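Local atomic coordinates of response regulator (Xanthomonas campestris pv. campestris, PDB entry 3QYY), a protein that probably makes the second messenger cyclic di-GMP through its GGDEF diguanylate cyclase domain, which here holds that product at its active site. Residues D51-K54 and P55-D58; L107-N110 and Q111-M115. All coordinates share one frame; numbering follows the deposited sequence.

Contact 1. Residues D51-K54 and P55-D58; sequences DNLK and PIND. With C2E (9,9'-[(2R,3R,3aS,5S,7aR,9R,10R,10aS,12S,14aR)-3,5,10,12-tetrahydroxy-5,12-dioxidooctahydro-2H,7H-difuro[3,2-d:3',2'-j][1,3,7,9,2,8]tetraoxadiphosphacyclododecine-2,9-diyl]bis(2-amino-1,9-dihydro-6H-purin-6-one)), chain F.
A chi1 of -75° sets the CG of N57 opposite its own carbonyl carbon and brings its amide within reach of the bound cyclic di-GMP, one turn along from L53 and K54. K54 takes another course: CG is anti to the backbone N (chi1 -158°) and the extended chain beyond it carries NZ to the phosphate. N57 reads the sugar edge of one guanine with both ends of its amide. Its OD1 accepts an almost straight bond from N21 of the ligand at 2.9 Å (176°), while ND2 donates to ring nitrogen N31 at 3.0 Å and to ribose hydroxyl O2A at 2.9 Å, which fixes the rotation of the amide. Beside the same nucleoside, CD2 of L53 packs 3.5 Å from the ribose carbon C1A. K54 NZ donates a hydrogen bond to phosphate oxygen O1P at 2.9 Å; it is also hydrogen-bonded to Y145 and salt-bridged to D149, both of the second subunit. W89 and R22 of that subunit also hydrogen-bond the ligand, so ligand and lysine join the two chains.

This is helix 53-60 after strand 44-50 of the GGDEF domain, part of its nucleotide pocket. N57 N to L53 O (3.2 Å) and D58 N to K54 O (3.0 Å) are i to i+4 bonds of this helix, and CG of the P55 ring lies 3.2 Å from N52 O. The amide of N52 turns to the backbone of H127 and P125, before strand 128-134. L53 and I56 both press on V68 of helix 62-77.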
loop_
_atom_site.group_PDB
_atom_site.type_symbol
_atom_site.label_atom_id
_atom_site.label_comp_id
_atom_site.label_asym_id
_atom_site.label_seq_id
_atom_site.Cartn_x
_atom_site.Cartn_y
_atom_site.Cartn_z
ATOM N N ASP B 51 8.456 -5.714 -2.096
ATOM C CA ASP B 51 8.818 -5.776 -0.677
ATOM C C ASP B 51 9.879 -4.751 -0.271
ATOM O O ASP B 51 9.905 -4.309 0.878
ATOM C CB ASP B 51 9.405 -7.153 -0.329
ATOM C CG ASP B 51 8.414 -8.290 -0.478
ATOM O OD1 ASP B 51 8.878 -9.454 -0.507
ATOM O OD2 ASP B 51 7.192 -8.037 -0.547
ATOM N N ASN B 52 10.745 -4.370 -1.207
ATOM C CA ASN B 52 11.858 -3.478 -0.866
ATOM C C ASN B 52 12.102 -2.229 -1.704
ATOM O O ASN B 52 13.251 -1.816 -1.864
ATOM C CB ASN B 52 13.143 -4.305 -0.870
ATOM C CG ASN B 52 13.521 -4.776 -2.268
ATOM O OD1 ASN B 52 12.654 -4.982 -3.124
ATOM N ND2 ASN B 52 14.819 -4.956 -2.503
ATOM N N LEU B 53 11.053 -1.609 -2.227
ATOM C CA LEU B 53 11.253 -0.414 -3.037
ATOM C C LEU B 53 11.587 0.832 -2.222
ATOM O O LEU B 53 12.396 1.655 -2.644
ATOM C CB LEU B 53 10.019 -0.135 -3.894
ATOM C CG LEU B 53 10.161 1.055 -4.852
ATOM C CD1 LEU B 53 11.395 0.857 -5.740
ATOM C CD2 LEU B 53 8.906 1.184 -5.702
ATOM N N LYS B 54 10.968 0.970 -1.053
ATOM C CA LYS B 54 11.191 2.140 -0.211
ATOM C C LYS B 54 12.658 2.410 0.130
ATOM O O LYS B 54 13.136 3.530 -0.028
ATOM C CB LYS B 54 10.361 2.020 1.067
ATOM C CG LYS B 54 10.091 3.346 1.741
ATOM C CD LYS B 54 8.901 3.214 2.672
ATOM C CE LYS B 54 8.500 4.550 3.228
ATOM N NZ LYS B 54 7.233 4.423 3.987
ATOM N N PRO B 55 13.392 1.397 0.614
ATOM C CA PRO B 55 14.798 1.666 0.930
ATOM C C PRO B 55 15.587 2.163 -0.289
ATOM O O PRO B 55 16.532 2.937 -0.147
ATOM C CB PRO B 55 15.301 0.324 1.476
ATOM C CG PRO B 55 14.356 -0.686 0.875
ATOM C CD PRO B 55 13.027 0.011 0.953
ATOM N N ILE B 56 15.187 1.735 -1.483
ATOM C CA ILE B 56 15.863 2.172 -2.703
ATOM C C ILE B 56 15.651 3.670 -2.920
ATOM O O ILE B 56 16.591 4.390 -3.273
ATOM C CB ILE B 56 15.366 1.375 -3.939
ATOM C CG1 ILE B 56 15.804 -0.086 -3.809
ATOM C CG2 ILE B 56 15.927 1.986 -5.225
ATOM C CD1 ILE B 56 15.233 -1.018 -4.868
ATOM N N ASN B 57 14.425 4.147 -2.699
ATOM C CA ASN B 57 14.139 5.574 -2.852
ATOM C C ASN B 57 14.900 6.387 -1.805
ATOM O O ASN B 57 15.443 7.453 -2.101
ATOM C CB ASN B 57 12.642 5.873 -2.681
ATOM C CG ASN B 57 11.809 5.448 -3.878
ATOM O OD1 ASN B 57 12.187 5.674 -5.029
ATOM N ND2 ASN B 57 10.653 4.850 -3.606
ATOM N N ASP B 58 14.922 5.878 -0.577
ATOM C CA ASP B 58 15.586 6.561 0.530
ATOM C C ASP B 58 17.055 6.900 0.287
ATOM O O ASP B 58 17.502 8.006 0.594
ATOM C CB ASP B 58 15.467 5.722 1.805
ATOM C CG ASP B 58 14.034 5.591 2.283
ATOM O OD1 ASP B 58 13.811 4.921 3.311
ATOM O OD2 ASP B 58 13.130 6.158 1.631
HETATM P P1 C2E F . 5.585 5.553 0.456
HETATM O O2P C2E F . 5.694 6.663 -0.560
HETATM O O1P C2E F . 6.022 5.907 1.846
HETATM O "O5'" C2E F . 4.102 5.032 0.568
HETATM C "C5'" C2E F . 3.788 3.963 1.484
HETATM C "C4'" C2E F . 2.304 3.668 1.332
HETATM O "O4'" C2E F . 1.447 4.783 1.468
HETATM C "C3'" C2E F . 1.978 3.075 -0.034
HETATM O "O3'" C2E F . 2.267 1.668 -0.075
HETATM C "C2'" C2E F . 0.532 3.446 -0.166
HETATM O "O2'" C2E F . -0.261 2.396 0.411
HETATM C "C1'" C2E F . 0.336 4.758 0.583
HETATM N N9 C2E F . 0.442 5.896 -0.358
HETATM C C8 C2E F . 1.439 6.810 -0.419
HETATM N N7 C2E F . 1.215 7.721 -1.387
HETATM C C5 C2E F . 0.056 7.401 -1.959
HETATM C C6 C2E F . -0.784 7.959 -3.049
HETATM O O6 C2E F . -0.420 8.992 -3.666
HETATM N N1 C2E F . -1.949 7.334 -3.352
HETATM C C2 C2E F . -2.371 6.218 -2.694
HETATM N N2 C2E F . -3.538 5.645 -3.039
HETATM N N3 C2E F . -1.641 5.649 -1.676
HETATM C C4 C2E F . -0.447 6.194 -1.280
HETATM P P11 C2E F . 2.774 1.163 -1.517
HETATM O O21 C2E F . 1.771 1.531 -2.558
HETATM O O11 C2E F . 2.954 -0.305 -1.354
HETATM O O5A C2E F . 4.166 1.831 -1.857
HETATM C C5A C2E F . 5.276 1.578 -0.996
HETATM C C4A C2E F . 6.479 2.345 -1.466
HETATM O O4A C2E F . 6.844 2.111 -2.855
HETATM C C3A C2E F . 6.312 3.854 -1.336
HETATM O O3A C2E F . 6.531 4.313 0.017
HETATM C C2A C2E F . 7.328 4.354 -2.313
HETATM O O2A C2E F . 8.585 4.489 -1.625
HETATM C C1A C2E F . 7.402 3.314 -3.419
HETATM N N91 C2E F . 6.676 3.785 -4.631
HETATM C C81 C2E F . 5.376 3.590 -4.970
HETATM N N71 C2E F . 5.083 4.173 -6.157
HETATM C C51 C2E F . 6.206 4.757 -6.602
HETATM C C61 C2E F . 6.629 5.551 -7.791
HETATM O O61 C2E F . 5.834 5.832 -8.715
HETATM N N11 C2E F . 7.916 5.973 -7.856
HETATM C C21 C2E F . 8.839 5.700 -6.877
HETATM N N21 C2E F . 10.106 6.159 -7.014
HETATM N N31 C2E F . 8.518 4.977 -5.767
HETATM C C41 C2E F . 7.243 4.493 -5.583
#

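Contact 2. Residues L107-N110 and Q111-M115; sequences LKLN and QWLSM
L109, N110 and Q111 stand at the middle of this helical turn, and each meets the residues ahead or behind by a different means. L109 does so with its methyl groups. Its CD2 lies 3.9 Å from CD1 of L113, four residues on, the two side chains crossing obliquely, while its other methyl, CD1, approaches the six-membered ring of W112 at CE3 (4.2 Å). The carbonyl oxygen of L109 accepts the N-H of L113 at 2.9 Å and lies at the edge of the W112 indole, near the ring plane.

N110 contributes mainly through its backbone. Its carbonyl oxygen is gripped by two donors of S114, the backbone N at 2.9 Å and the hydroxyl OG at 2.7 Å, which arrive from opposite faces of the carbonyl plane. The serine can fold back in this way because chi1 of -63° keeps OG beside its own backbone N, in the manner common for serines within helices.

Q111 packs its CB 3.3 Å from L107 O, the carbonyl that accepts its backbone N-H at 3.1 Å.

Beyond the helix, W112 NE1 is hydrogen-bonded to S75, and its ring packs on L72 and A76 of helix 62-77 and on L48 and I96 of the sheet, with W79 also meeting the ring. L109 reaches F46 and I96 on inner strands and L163 at the sheet edge. Helix 102-116 thus lies over the mixed sheet as an amphipathic element of the GGDEF domain, its i to i+4 ladder carrying an apolar face of leucine and tryptophan onto the strands of this nucleotidyl cyclase-like α/β fold.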
loop_
_atom_site.group_PDB
_atom_site.type_symbol
_atom_site.label_atom_id
_atom_site.label_comp_id
_atom_site.label_asym_id
_atom_site.label_seq_id
_atom_site.Cartn_x
_atom_site.Cartn_y
_atom_site.Cartn_z
ATOM N N LEU B 107 5.819 -21.172 -13.730
ATOM C CA LEU B 107 7.247 -21.403 -13.912
ATOM C C LEU B 107 7.922 -20.200 -14.553
ATOM O O LEU B 107 9.048 -19.849 -14.205
ATOM C CB LEU B 107 7.481 -22.654 -14.765
ATOM C CG LEU B 107 7.543 -23.980 -14.002
ATOM C CD1 LEU B 107 8.772 -23.984 -13.106
ATOM C CD2 LEU B 107 6.278 -24.181 -13.174
ATOM N N LYS B 108 7.226 -19.569 -15.492
ATOM C CA LYS B 108 7.758 -18.401 -16.178
ATOM C C LYS B 108 7.869 -17.228 -15.200
ATOM O O LYS B 108 8.841 -16.472 -15.225
ATOM C CB LYS B 108 6.836 -18.015 -17.335
ATOM C CG LYS B 108 7.451 -17.048 -18.326
ATOM C CD LYS B 108 8.275 -17.771 -19.381
ATOM C CE LYS B 108 7.386 -18.628 -20.273
ATOM N NZ LYS B 108 8.153 -19.272 -21.375
ATOM N N LEU B 109 6.867 -17.085 -14.337
ATOM C CA LEU B 109 6.853 -15.998 -13.364
ATOM C C LEU B 109 7.981 -16.123 -12.340
ATOM O O LEU B 109 8.704 -15.157 -12.088
ATOM C CB LEU B 109 5.511 -15.957 -12.632
ATOM C CG LEU B 109 5.303 -14.701 -11.783
ATOM C CD1 LEU B 109 4.421 -13.718 -12.546
ATOM C CD2 LEU B 109 4.662 -15.072 -10.456
ATOM N N ASN B 110 8.130 -17.306 -11.752
ATOM C CA ASN B 110 9.177 -17.530 -10.757
ATOM C C ASN B 110 10.569 -17.344 -11.345
ATOM O O ASN B 110 11.470 -16.834 -10.680
ATOM C CB ASN B 110 9.062 -18.933 -10.157
ATOM C CG ASN B 110 7.858 -19.084 -9.254
ATOM O OD1 ASN B 110 6.717 -19.067 -9.713
ATOM N ND2 ASN B 110 8.106 -19.224 -7.956
ATOM N N GLN B 111 10.741 -17.768 -12.591
ATOM C CA GLN B 111 12.023 -17.641 -13.273
ATOM C C GLN B 111 12.345 -16.160 -13.454
ATOM O O GLN B 111 13.494 -15.735 -13.318
ATOM C CB GLN B 111 11.955 -18.352 -14.630
ATOM C CG GLN B 111 13.223 -18.278 -15.470
ATOM C CD GLN B 111 13.338 -16.983 -16.250
ATOM O OE1 GLN B 111 12.484 -16.670 -17.082
ATOM N NE2 GLN B 111 14.397 -16.226 -15.990
ATOM N N TRP B 112 11.315 -15.378 -13.747
ATOM C CA TRP B 112 11.462 -13.942 -13.946
ATOM C C TRP B 112 11.784 -13.223 -12.638
ATOM O O TRP B 112 12.638 -12.336 -12.607
ATOM C CB TRP B 112 10.175 -13.382 -14.555
ATOM C CG TRP B 112 10.092 -11.890 -14.582
ATOM C CD1 TRP B 112 10.965 -11.025 -15.177
ATOM C CD2 TRP B 112 9.049 -11.086 -14.020
ATOM N NE1 TRP B 112 10.528 -9.730 -15.025
ATOM C CE2 TRP B 112 9.354 -9.739 -14.319
ATOM C CE3 TRP B 112 7.885 -11.374 -13.296
ATOM C CZ2 TRP B 112 8.535 -8.680 -13.918
ATOM C CZ3 TRP B 112 7.067 -10.317 -12.898
ATOM C CH2 TRP B 112 7.399 -8.988 -13.212
ATOM N N LEU B 113 11.100 -13.610 -11.565
ATOM C CA LEU B 113 11.309 -12.998 -10.257
ATOM C C LEU B 113 12.672 -13.370 -9.687
ATOM O O LEU B 113 13.276 -12.598 -8.940
ATOM C CB LEU B 113 10.202 -13.425 -9.291
ATOM C CG LEU B 113 8.795 -12.927 -9.641
ATOM C CD1 LEU B 113 7.788 -13.513 -8.667
ATOM C CD2 LEU B 113 8.766 -11.400 -9.606
ATOM N N SER B 114 13.154 -14.559 -10.036
ATOM C CA SER B 114 14.461 -15.008 -9.571
ATOM C C SER B 114 15.509 -14.118 -10.225
ATOM O O SER B 114 16.466 -13.685 -9.586
ATOM C CB SER B 114 14.702 -16.464 -9.970
ATOM O OG SER B 114 13.760 -17.323 -9.352
ATOM N N MET B 115 15.308 -13.844 -11.507
ATOM C CA MET B 115 16.214 -13.002 -12.273
ATOM C C MET B 115 16.305 -11.596 -11.677
ATOM O O MET B 115 17.381 -10.997 -11.639
ATOM C CB MET B 115 15.735 -12.935 -13.728
ATOM C CG MET B 115 16.548 -12.029 -14.642
ATOM S SD MET B 115 16.227 -10.275 -14.368
ATOM C CE MET B 115 14.716 -10.060 -15.313
#

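Overall arrangement
Contact 1 lies on helix 53-60 with the residues leading into it, and contact 2 on helix 102-116 of the same GGDEF domain; their centres are 21 Å apart and nearest atoms about 9 Å apart, so they do not touch. Contact 1 supplies L53, K54 and N57 to the ligand pocket, whereas residues 107-115 lie outside it: the side chain of W112 is about 11 Å from that of R88, which binds cyclic di-GMP, and L113 about 10 Å from that of D49, a magnesium ligand. The magnesium ion is about 8 Å from the side chain of L53 but about 13 Å from that of L113. Both helices pack against helix 62-77, and helix 102-116 also rests on strand 44-50, which leads into contact 1.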